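Local coordinates for protein angel homolog 2 (Homo sapiens, PDB 6RVZ), which probably binds the 3'-untranslated regions of messenger RNAs and belongs to the CCR4/nocturin family of endonuclease/exonuclease/phosphatase-fold proteins, at residues 255-260 against 277-282; 118-123 against 143-148; 388-393 against 424-429. One frame throughout, in Å; residues are numbered along the deposited sequence. Where two conformers were deposited one is given.

Contact 1. Residues 255-260 against 277-282; sequences NYEGLP and LSIPIW
Ile281 lays its CD1 methyl on the aromatic ring of Tyr256: CD1 of Ile281 stands 3.7 Å from the ring centroid of Tyr256 and only 4° off the ring normal, a CH-pi contact centred over the face. Its CG1 reaches the phenol end of the same face, 3.5 Å from CE1 of Tyr256. The ring edge is used differently. Carbonyl O of Ser278 lies near the ring plane, 3.3 Å from CE1 of Tyr256, so 277-282 meets the ring with a side chain over one face and a backbone oxygen at the edge. Tyr256 has its CG between backbone N and carbonyl carbon (chi1 61°), the rotamer that carries the ring across to this partner.

Leu277 crosses the tyrosine side chain at about a right angle, and its CD1 comes 3.8 Å from CB of Tyr256. Beside it, pointing the same way, Leu259 offers CD2 to that CD1 methyl. The backbones are tied at this end, where N of Leu277 donates to O of Leu259 at 2.9 Å, the donor tilted 30° from the carbonyl plane. Leu259 closes a type II beta turn begun at Tyr256, with Gly258 at positive phi. Toward solvent, CD1 of Ile279 rests 3.7 Å from CG of Glu257, whose carboxylate OE2 is hydrogen-bonded to Ser328.

Both segments belong to the long connection between strands 253-255 and 329-331. Leu330 of strand 329-331 touches Tyr256 and Ile281, while helix 203-221 meets Leu277 through Asp204 and Ile281 through Thr208.

Contact 2. Residues 118-123 against 143-148; sequences SLESLG and FKHSKF
Gly123 and His145 join the end of a helix to the end of a strand: Gly123 closes helix 108-121 in a Schellman motif, and its carbonyl O is the acceptor on which the contact converges. Backbone N of His145 donates to O of Gly123 at 3.1 Å, with a C=O...N angle of 172° that puts the donor almost straight out from the carbonyl. ND1 of His145 adds a weak, bent bond to the same oxygen at 3.2 Å, and a water donates a third from 2.8 Å away from O of Gly123. That water also accepts from N of Ser146.

Around this oxygen, Lys144 and Glu120 form the next layer. The bend at chi2 (-63°) brings CE of Lys144 to 3.5 Å from O of Leu122, and a second bend, at chi4, sets the direction of NZ, which makes a salt bridge with Asp97; the lysine also has a cation-pi contact with Tyr124. OE1 of Glu120 lies in the plane of the imidazole at its edge, 3.9 Å from CE1 of His145, while OE2 forms a salt bridge with Arg116. Farther out, helix 82-96 backs Leu122 through Leu90.

Positive phi at Gly123 turns the chain out of the helix and into strand 124-130, which pairs with strand 137-144. Past that strand, the chain turns at 145-147: O of Lys144 accepts from N of Lys147 at 3.1 Å and from N of Phe148 at 3.2 Å.

Contact 3. Residues 388-393 against 424-429; sequences GLKLLA and KFRLEL
Lys390 and Arg426 form an antiparallel hydrogen-bonded pair, N of Lys390 to O of Arg426 at 2.9 Å and N of Arg426 to O of Lys390 at 2.7 Å, with both donors in the carbonyl planes; the two strand axes run at 142°. Leu391 and Phe425 follow as a non-hydrogen-bonded pair, after which the register slips by one. Leu392 and Ala393 both face Lys424, a classic beta bulge: O of Lys424 takes a bond from N of Leu392 at 2.8 Å and a weak one from N of Ala393, and N of Lys424 returns a bond to O of Ala393.

The bulge turns Leu392 toward Arg426, and the two side chains cross at about a right angle. CD2 of Leu392 lies 3.8 Å above the guanidinium plane of Arg426, over its centre, and CD1 covers the same face near NH2. Arg426 keeps CG opposite the backbone N (chi1 168°) and bends at chi3; its NE forms a salt bridge with Asp51, which should limit rotation of the group under the leucine.

On the face bearing Leu391 and Phe425 the side-chain contacts across the segments are apolar. CD1 of Leu391 meets the phenyl at CE1 of Phe425, 3.8 Å away and obliquely. Farther along, CD2 of Leu389 packs 3.8 Å from CB of Leu427. Beyond the last bridge, on the Gly388 side, a water links the segments, donating to O of Gly388 and accepting from N of Glu428.

Strand 421-428 continues the sheet to strand 49-58, with backbone bonds from Phe425 to Phe52 and from Leu427 to Phe50; beyond strand 390-395 lies strand 20-22, and Tyr368 of strand 360-369 packs on Leu391 and Phe425.

Overall arrangement
Contact 2 comes first along the chain, then contact 1, then contact 3, each closing before the next opens. Contacts 2 and 3 reach the same seven-stranded mixed sheet, whose order runs 20-22, 390-395, 421-428, 49-58, 100-107, 137-144, 124-130: contact 3 pairs its second and third strands, and contact 2 lies by the far edge. Their centres are about 21 Å apart, nearest atoms about 7 Å. Contact 1 sits across the chain's centre from contact 2, their centres about 43 Å apart, and its centre is about 36 Å from that of contact 3. It lies within an irregular connection beside helix 203-221 of this endonuclease/exonuclease/phosphatase-type fold, whereas contact 2 joins a helix end to a strand end.

Contact 1. Residues 255-260 against 277-282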
loop_
_atom_site.group_PDB
_atom_site.type_symbol
_atom_site.label_atom_id
_atom_site.label_comp_id
_atom_site.label_asym_id
_atom_site.label_seq_id
_atom_site.Cartn_x
_atom_site.Cartn_y
_atom_site.Cartn_z
ATOM N N ASN A 255 -0.968 -19.260 10.530
ATOM C CA ASN A 255 -1.396 -20.640 10.365
ATOM C C ASN A 255 -2.571 -20.651 9.388
ATOM O O ASN A 255 -3.672 -20.239 9.746
ATOM C CB ASN A 255 -1.763 -21.265 11.715
ATOM C CG ASN A 255 -2.271 -22.687 11.604
ATOM O OD1 ASN A 255 -1.997 -23.384 10.627
ATOM N ND2 ASN A 255 -3.012 -23.128 12.607
ATOM N N TYR A 256 -2.324 -21.128 8.160
ATOM C CA TYR A 256 -3.266 -20.975 7.060
ATOM C C TYR A 256 -3.907 -22.312 6.687
ATOM O O TYR A 256 -4.534 -22.412 5.634
ATOM C CB TYR A 256 -2.576 -20.337 5.845
ATOM C CG TYR A 256 -1.420 -21.111 5.259
ATOM C CD1 TYR A 256 -1.625 -22.143 4.356
ATOM C CD2 TYR A 256 -0.111 -20.789 5.581
ATOM C CE1 TYR A 256 -0.566 -22.849 3.809
ATOM C CE2 TYR A 256 0.960 -21.484 5.040
ATOM C CZ TYR A 256 0.732 -22.517 4.150
ATOM O OH TYR A 256 1.780 -23.207 3.611
ATOM N N GLU A 257 -3.777 -23.327 7.553
ATOM C CA GLU A 257 -4.343 -24.640 7.272
ATOM C C GLU A 257 -5.864 -24.566 7.410
ATOM O O GLU A 257 -6.374 -24.070 8.411
ATOM C CB GLU A 257 -3.758 -25.715 8.194
ATOM C CG GLU A 257 -3.287 -26.951 7.441
ATOM C CD GLU A 257 -2.955 -28.156 8.304
ATOM O OE1 GLU A 257 -3.574 -29.218 8.087
ATOM O OE2 GLU A 257 -2.075 -28.034 9.183
ATOM N N GLY A 258 -6.573 -25.040 6.377
ATOM C CA GLY A 258 -8.028 -25.093 6.371
ATOM C C GLY A 258 -8.673 -23.739 6.075
ATOM O O GLY A 258 -9.885 -23.591 6.211
ATOM N N LEU A 259 -7.859 -22.763 5.648
ATOM C CA LEU A 259 -8.323 -21.409 5.402
ATOM C C LEU A 259 -8.797 -21.306 3.954
ATOM O O LEU A 259 -8.002 -21.505 3.040
ATOM C CB LEU A 259 -7.161 -20.444 5.681
ATOM C CG LEU A 259 -7.456 -18.952 5.503
ATOM C CD1 LEU A 259 -8.623 -18.508 6.372
ATOM C CD2 LEU A 259 -6.223 -18.116 5.814
ATOM N N PRO A 260 -10.093 -21.009 3.689
ATOM C CA PRO A 260 -10.554 -20.762 2.322
ATOM C C PRO A 260 -9.826 -19.578 1.690
ATOM O O PRO A 260 -9.507 -18.608 2.371
ATOM C CB PRO A 260 -12.053 -20.453 2.464
ATOM C CG PRO A 260 -12.439 -21.016 3.818
ATOM C CD PRO A 260 -11.188 -20.919 4.667
ATOM N N LEU A 277 -6.578 -23.363 1.255
ATOM C CA LEU A 277 -5.216 -23.032 0.859
ATOM C C LEU A 277 -4.354 -24.294 0.824
ATOM O O LEU A 277 -4.424 -25.122 1.732
ATOM C CB LEU A 277 -4.629 -22.003 1.834
ATOM C CG LEU A 277 -4.901 -20.537 1.502
ATOM C CD1 LEU A 277 -4.462 -19.640 2.649
ATOM C CD2 LEU A 277 -4.206 -20.124 0.213
ATOM N N SER A 278 -3.541 -24.419 -0.237
ATOM C CA SER A 278 -2.600 -25.518 -0.390
ATOM C C SER A 278 -1.388 -25.309 0.517
ATOM O O SER A 278 -1.032 -24.175 0.831
ATOM C CB SER A 278 -2.172 -25.667 -1.833
ATOM O OG SER A 278 -3.255 -26.101 -2.642
ATOM N N ILE A 279 -0.767 -26.427 0.920
ATOM C CA ILE A 279 0.469 -26.441 1.689
ATOM C C ILE A 279 1.555 -27.058 0.807
ATOM O O ILE A 279 1.490 -28.252 0.529
ATOM C CB ILE A 279 0.282 -27.253 2.988
ATOM C CG1 ILE A 279 -1.029 -26.909 3.703
ATOM C CG2 ILE A 279 1.487 -27.097 3.907
ATOM C CD1 ILE A 279 -1.725 -28.102 4.328
ATOM N N PRO A 280 2.561 -26.306 0.299
ATOM C CA PRO A 280 2.665 -24.852 0.463
ATOM C C PRO A 280 1.742 -24.083 -0.481
ATOM O O PRO A 280 1.184 -24.663 -1.410
ATOM C CB PRO A 280 4.132 -24.589 0.091
ATOM C CG PRO A 280 4.405 -25.616 -0.984
ATOM C CD PRO A 280 3.672 -26.850 -0.502
ATOM N N ILE A 281 1.621 -22.767 -0.257
ATOM C CA ILE A 281 0.743 -21.914 -1.047
ATOM C C ILE A 281 1.314 -21.762 -2.457
ATOM O O ILE A 281 0.570 -21.841 -3.431
ATOM C CB ILE A 281 0.523 -20.548 -0.357
ATOM C CG1 ILE A 281 -0.088 -20.706 1.040
ATOM C CG2 ILE A 281 -0.319 -19.626 -1.229
ATOM C CD1 ILE A 281 0.025 -19.473 1.907
ATOM N N TRP A 282 2.632 -21.540 -2.558
ATOM C CA TRP A 282 3.313 -21.355 -3.833
ATOM C C TRP A 282 4.365 -22.446 -4.016
ATOM O O TRP A 282 4.854 -22.998 -3.033
ATOM C CB TRP A 282 3.932 -19.952 -3.913
ATOM C CG TRP A 282 4.960 -19.677 -2.858
ATOM C CD1 TRP A 282 6.268 -20.063 -2.869
ATOM C CD2 TRP A 282 4.763 -18.958 -1.629
ATOM N NE1 TRP A 282 6.899 -19.631 -1.735
ATOM C CE2 TRP A 282 6.003 -18.952 -0.953
ATOM C CE3 TRP A 282 3.669 -18.319 -1.032
ATOM C CZ2 TRP A 282 6.173 -18.331 0.282
ATOM C CZ3 TRP A 282 3.839 -17.704 0.189
ATOM C CH2 TRP A 282 5.075 -17.712 0.835
#

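Contact 2. Residues 118-123 against 143-148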
loop_
_atom_site.group_PDB
_atom_site.type_symbol
_atom_site.label_atom_id
_atom_site.label_comp_id
_atom_site.label_asym_id
_atom_site.label_seq_id
_atom_site.Cartn_x
_atom_site.Cartn_y
_atom_site.Cartn_z
ATOM N N SER A 118 4.618 17.767 -12.295
ATOM C CA SER A 118 4.075 18.520 -11.175
ATOM C C SER A 118 4.805 18.171 -9.880
ATOM O O SER A 118 5.102 19.055 -9.079
ATOM C CB SER A 118 2.593 18.286 -11.040
ATOM O OG SER A 118 1.897 18.803 -12.164
ATOM N N LEU A 119 5.081 16.877 -9.670
ATOM C CA LEU A 119 5.755 16.423 -8.463
ATOM C C LEU A 119 7.218 16.874 -8.469
ATOM O O LEU A 119 7.733 17.296 -7.435
ATOM C CB LEU A 119 5.633 14.899 -8.348
ATOM C CG LEU A 119 4.243 14.368 -7.990
ATOM C CD1 LEU A 119 4.277 12.861 -7.791
ATOM C CD2 LEU A 119 3.689 15.049 -6.747
ATOM N N GLU A 120 7.879 16.803 -9.633
ATOM C CA GLU A 120 9.262 17.243 -9.757
ATOM C C GLU A 120 9.367 18.728 -9.397
ATOM O O GLU A 120 10.330 19.138 -8.751
ATOM C CB GLU A 120 9.810 16.939 -11.158
ATOM C CG GLU A 120 10.008 15.453 -11.441
ATOM C CD GLU A 120 11.233 14.795 -10.814
ATOM O OE1 GLU A 120 12.195 15.523 -10.476
ATOM O OE2 GLU A 120 11.227 13.547 -10.667
ATOM N N SER A 121 8.355 19.523 -9.781
ATOM C CA SER A 121 8.323 20.955 -9.518
ATOM C C SER A 121 8.237 21.235 -8.019
ATOM O O SER A 121 8.739 22.253 -7.547
ATOM C CB SER A 121 7.183 21.614 -10.258
ATOM O OG SER A 121 7.497 21.771 -11.631
ATOM N N LEU A 122 7.585 20.329 -7.269
ATOM C CA LEU A 122 7.443 20.459 -5.822
ATOM C C LEU A 122 8.706 19.986 -5.092
ATOM O O LEU A 122 8.766 20.060 -3.868
ATOM C CB LEU A 122 6.218 19.658 -5.356
ATOM C CG LEU A 122 4.858 20.148 -5.859
ATOM C CD1 LEU A 122 3.736 19.249 -5.360
ATOM C CD2 LEU A 122 4.598 21.590 -5.445
ATOM N N GLY A 123 9.705 19.493 -5.837
ATOM C CA GLY A 123 10.991 19.101 -5.277
ATOM C C GLY A 123 11.101 17.598 -5.015
ATOM O O GLY A 123 12.008 17.167 -4.303
ATOM N N PHE A 143 10.175 11.066 -3.234
ATOM C CA PHE A 143 10.795 11.601 -2.033
ATOM C C PHE A 143 11.415 12.958 -2.357
ATOM O O PHE A 143 11.809 13.204 -3.496
ATOM C CB PHE A 143 11.833 10.619 -1.474
ATOM C CG PHE A 143 13.002 10.350 -2.388
ATOM C CD1 PHE A 143 13.023 9.233 -3.210
ATOM C CD2 PHE A 143 14.081 11.222 -2.438
ATOM C CE1 PHE A 143 14.097 8.992 -4.051
ATOM C CE2 PHE A 143 15.152 10.982 -3.283
ATOM C CZ PHE A 143 15.158 9.867 -4.089
ATOM N N LYS A 144 11.502 13.826 -1.343
ATOM C CA LYS A 144 12.096 15.146 -1.488
ATOM C C LYS A 144 13.613 15.015 -1.651
ATOM O O LYS A 144 14.259 14.326 -0.865
ATOM C CB LYS A 144 11.744 16.011 -0.271
ATOM C CG LYS A 144 10.279 16.413 -0.158
ATOM C CD LYS A 144 9.795 17.278 -1.306
ATOM C CE LYS A 144 8.525 18.039 -0.986
ATOM N NZ LYS A 144 8.770 19.154 -0.040
ATOM N N HIS A 145 14.167 15.686 -2.676
ATOM C CA HIS A 145 15.604 15.752 -2.917
ATOM C C HIS A 145 16.350 16.200 -1.662
ATOM O O HIS A 145 17.411 15.669 -1.342
ATOM C CB HIS A 145 15.928 16.723 -4.068
ATOM C CG HIS A 145 15.614 16.201 -5.430
ATOM N ND1 HIS A 145 14.573 16.704 -6.188
ATOM C CD2 HIS A 145 16.203 15.242 -6.179
ATOM C CE1 HIS A 145 14.528 16.069 -7.343
ATOM N NE2 HIS A 145 15.520 15.167 -7.364
ATOM N N SER A 146 15.778 17.193 -0.968
ATOM C CA SER A 146 16.401 17.833 0.179
ATOM C C SER A 146 16.522 16.880 1.369
ATOM O O SER A 146 17.357 17.107 2.242
ATOM C CB SER A 146 15.634 19.078 0.556
ATOM O OG SER A 146 14.274 18.770 0.835
ATOM N N LYS A 147 15.691 15.826 1.411
ATOM C CA LYS A 147 15.612 14.943 2.569
ATOM C C LYS A 147 16.402 13.645 2.371
ATOM O O LYS A 147 16.876 13.078 3.353
ATOM C CB LYS A 147 14.151 14.611 2.896
ATOM C CG LYS A 147 13.341 15.747 3.507
ATOM C CD LYS A 147 13.825 16.209 4.870
ATOM C CE LYS A 147 13.392 15.307 6.006
ATOM N NZ LYS A 147 13.848 15.831 7.316
ATOM N N PHE A 148 16.521 13.149 1.126
ATOM C CA PHE A 148 17.121 11.841 0.888
ATOM C C PHE A 148 17.970 11.816 -0.382
ATOM O O PHE A 148 17.736 12.581 -1.315
ATOM C CB PHE A 148 16.058 10.748 0.728
ATOM C CG PHE A 148 15.051 10.634 1.843
ATOM C CD1 PHE A 148 15.289 9.817 2.937
ATOM C CD2 PHE A 148 13.847 11.318 1.779
ATOM C CE1 PHE A 148 14.350 9.701 3.951
ATOM C CE2 PHE A 148 12.911 11.203 2.795
ATOM C CZ PHE A 148 13.164 10.395 3.879
HETATM O O HOH W 1 13.130 18.667 -2.174
#

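Contact 3. Residues 388-393 against 424-429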
loop_
_atom_site.group_PDB
_atom_site.type_symbol
_atom_site.label_atom_id
_atom_site.label_comp_id
_atom_site.label_asym_id
_atom_site.label_seq_id
_atom_site.Cartn_x
_atom_site.Cartn_y
_atom_site.Cartn_z
ATOM N N GLY A 388 13.778 0.526 13.418
ATOM C CA GLY A 388 13.231 1.149 14.641
ATOM C C GLY A 388 12.879 2.623 14.432
ATOM O O GLY A 388 13.727 3.496 14.608
ATOM N N LEU A 389 11.617 2.877 14.052
ATOM C CA LEU A 389 11.087 4.222 13.876
ATOM C C LEU A 389 10.075 4.525 14.981
ATOM O O LEU A 389 9.478 3.612 15.550
ATOM C CB LEU A 389 10.422 4.329 12.499
ATOM C CG LEU A 389 11.366 4.339 11.297
ATOM C CD1 LEU A 389 10.620 3.990 10.018
ATOM C CD2 LEU A 389 12.061 5.683 11.156
ATOM N N LYS A 390 9.885 5.823 15.252
ATOM C CA LYS A 390 8.910 6.318 16.212
ATOM C C LYS A 390 7.854 7.131 15.459
ATOM O O LYS A 390 8.196 8.036 14.701
ATOM C CB LYS A 390 9.636 7.148 17.277
ATOM C CG LYS A 390 8.766 7.790 18.352
ATOM C CD LYS A 390 9.574 8.340 19.518
ATOM C CE LYS A 390 9.305 9.801 19.815
ATOM N NZ LYS A 390 8.016 9.996 20.520
ATOM N N LEU A 391 6.574 6.778 15.652
ATOM C CA LEU A 391 5.463 7.488 15.039
ATOM C C LEU A 391 5.115 8.704 15.898
ATOM O O LEU A 391 4.712 8.552 17.048
ATOM C CB LEU A 391 4.268 6.534 14.908
ATOM C CG LEU A 391 2.965 7.154 14.400
ATOM C CD1 LEU A 391 3.103 7.615 12.958
ATOM C CD2 LEU A 391 1.809 6.175 14.533
ATOM N N LEU A 392 5.275 9.904 15.322
ATOM C CA LEU A 392 4.991 11.155 16.008
ATOM C C LEU A 392 3.507 11.508 15.877
ATOM O O LEU A 392 2.888 11.937 16.851
ATOM C CB LEU A 392 5.877 12.265 15.426
ATOM C CG LEU A 392 7.386 12.060 15.564
ATOM C CD1 LEU A 392 8.149 13.232 14.959
ATOM C CD2 LEU A 392 7.787 11.862 17.020
ATOM N N ALA A 393 2.939 11.330 14.673
ATOM C CA ALA A 393 1.566 11.737 14.405
ATOM C C ALA A 393 1.008 11.057 13.154
ATOM O O ALA A 393 1.758 10.525 12.339
ATOM C CB ALA A 393 1.501 13.239 14.261
ATOM N N LYS A 424 3.743 11.050 10.383
ATOM C CA LYS A 424 4.983 11.735 10.711
ATOM C C LYS A 424 5.844 10.789 11.546
ATOM O O LYS A 424 5.407 10.321 12.594
ATOM C CB LYS A 424 4.678 13.034 11.465
ATOM C CG LYS A 424 4.043 14.135 10.624
ATOM C CD LYS A 424 3.498 15.292 11.440
ATOM C CE LYS A 424 3.222 16.534 10.617
ATOM N NZ LYS A 424 3.444 17.770 11.406
ATOM N N PHE A 425 7.061 10.505 11.063
ATOM C CA PHE A 425 7.958 9.556 11.707
ATOM C C PHE A 425 9.204 10.270 12.233
ATOM O O PHE A 425 9.589 11.323 11.727
ATOM C CB PHE A 425 8.350 8.443 10.729
ATOM C CG PHE A 425 7.258 7.449 10.426
ATOM C CD1 PHE A 425 6.800 6.582 11.406
ATOM C CD2 PHE A 425 6.694 7.373 9.162
ATOM C CE1 PHE A 425 5.798 5.665 11.129
ATOM C CE2 PHE A 425 5.693 6.453 8.886
ATOM C CZ PHE A 425 5.247 5.601 9.870
ATOM N N ARG A 426 9.825 9.663 13.254
ATOM C CA ARG A 426 11.109 10.089 13.785
ATOM C C ARG A 426 12.064 8.898 13.804
ATOM O O ARG A 426 11.725 7.832 14.315
ATOM C CB ARG A 426 10.949 10.653 15.201
ATOM C CG ARG A 426 12.260 10.851 15.951
ATOM C CD ARG A 426 12.120 11.801 17.125
ATOM N NE ARG A 426 11.553 13.075 16.706
ATOM C CZ ARG A 426 10.960 13.948 17.513
ATOM N NH1 ARG A 426 10.842 13.691 18.805
ATOM N NH2 ARG A 426 10.485 15.079 17.023
ATOM N N LEU A 427 13.261 9.103 13.241
ATOM C CA LEU A 427 14.366 8.165 13.361
ATOM C C LEU A 427 15.358 8.711 14.388
ATOM O O LEU A 427 16.020 9.715 14.134
ATOM C CB LEU A 427 15.010 7.993 11.980
ATOM C CG LEU A 427 16.256 7.109 11.922
ATOM C CD1 LEU A 427 15.969 5.719 12.469
ATOM C CD2 LEU A 427 16.792 7.022 10.502
ATOM N N GLU A 428 15.429 8.055 15.556
ATOM C CA GLU A 428 16.353 8.426 16.621
ATOM C C GLU A 428 17.730 7.852 16.291
ATOM O O GLU A 428 17.855 6.651 16.056
ATOM C CB GLU A 428 15.870 7.894 17.977
ATOM C CG GLU A 428 14.437 8.271 18.332
ATOM C CD GLU A 428 14.265 9.520 19.182
ATOM O OE1 GLU A 428 15.148 10.404 19.131
ATOM O OE2 GLU A 428 13.241 9.608 19.893
ATOM N N LEU A 429 18.756 8.717 16.277
ATOM C CA LEU A 429 20.104 8.339 15.876
ATOM C C LEU A 429 20.944 8.046 17.127
ATOM O O LEU A 429 20.955 8.917 18.022
ATOM C CB LEU A 429 20.721 9.471 15.044
ATOM C CG LEU A 429 19.822 10.064 13.958
ATOM C CD1 LEU A 429 20.299 11.451 13.550
ATOM C CD2 LEU A 429 19.746 9.146 12.747
HETATM O O HOH W 2 13.840 5.660 16.110
#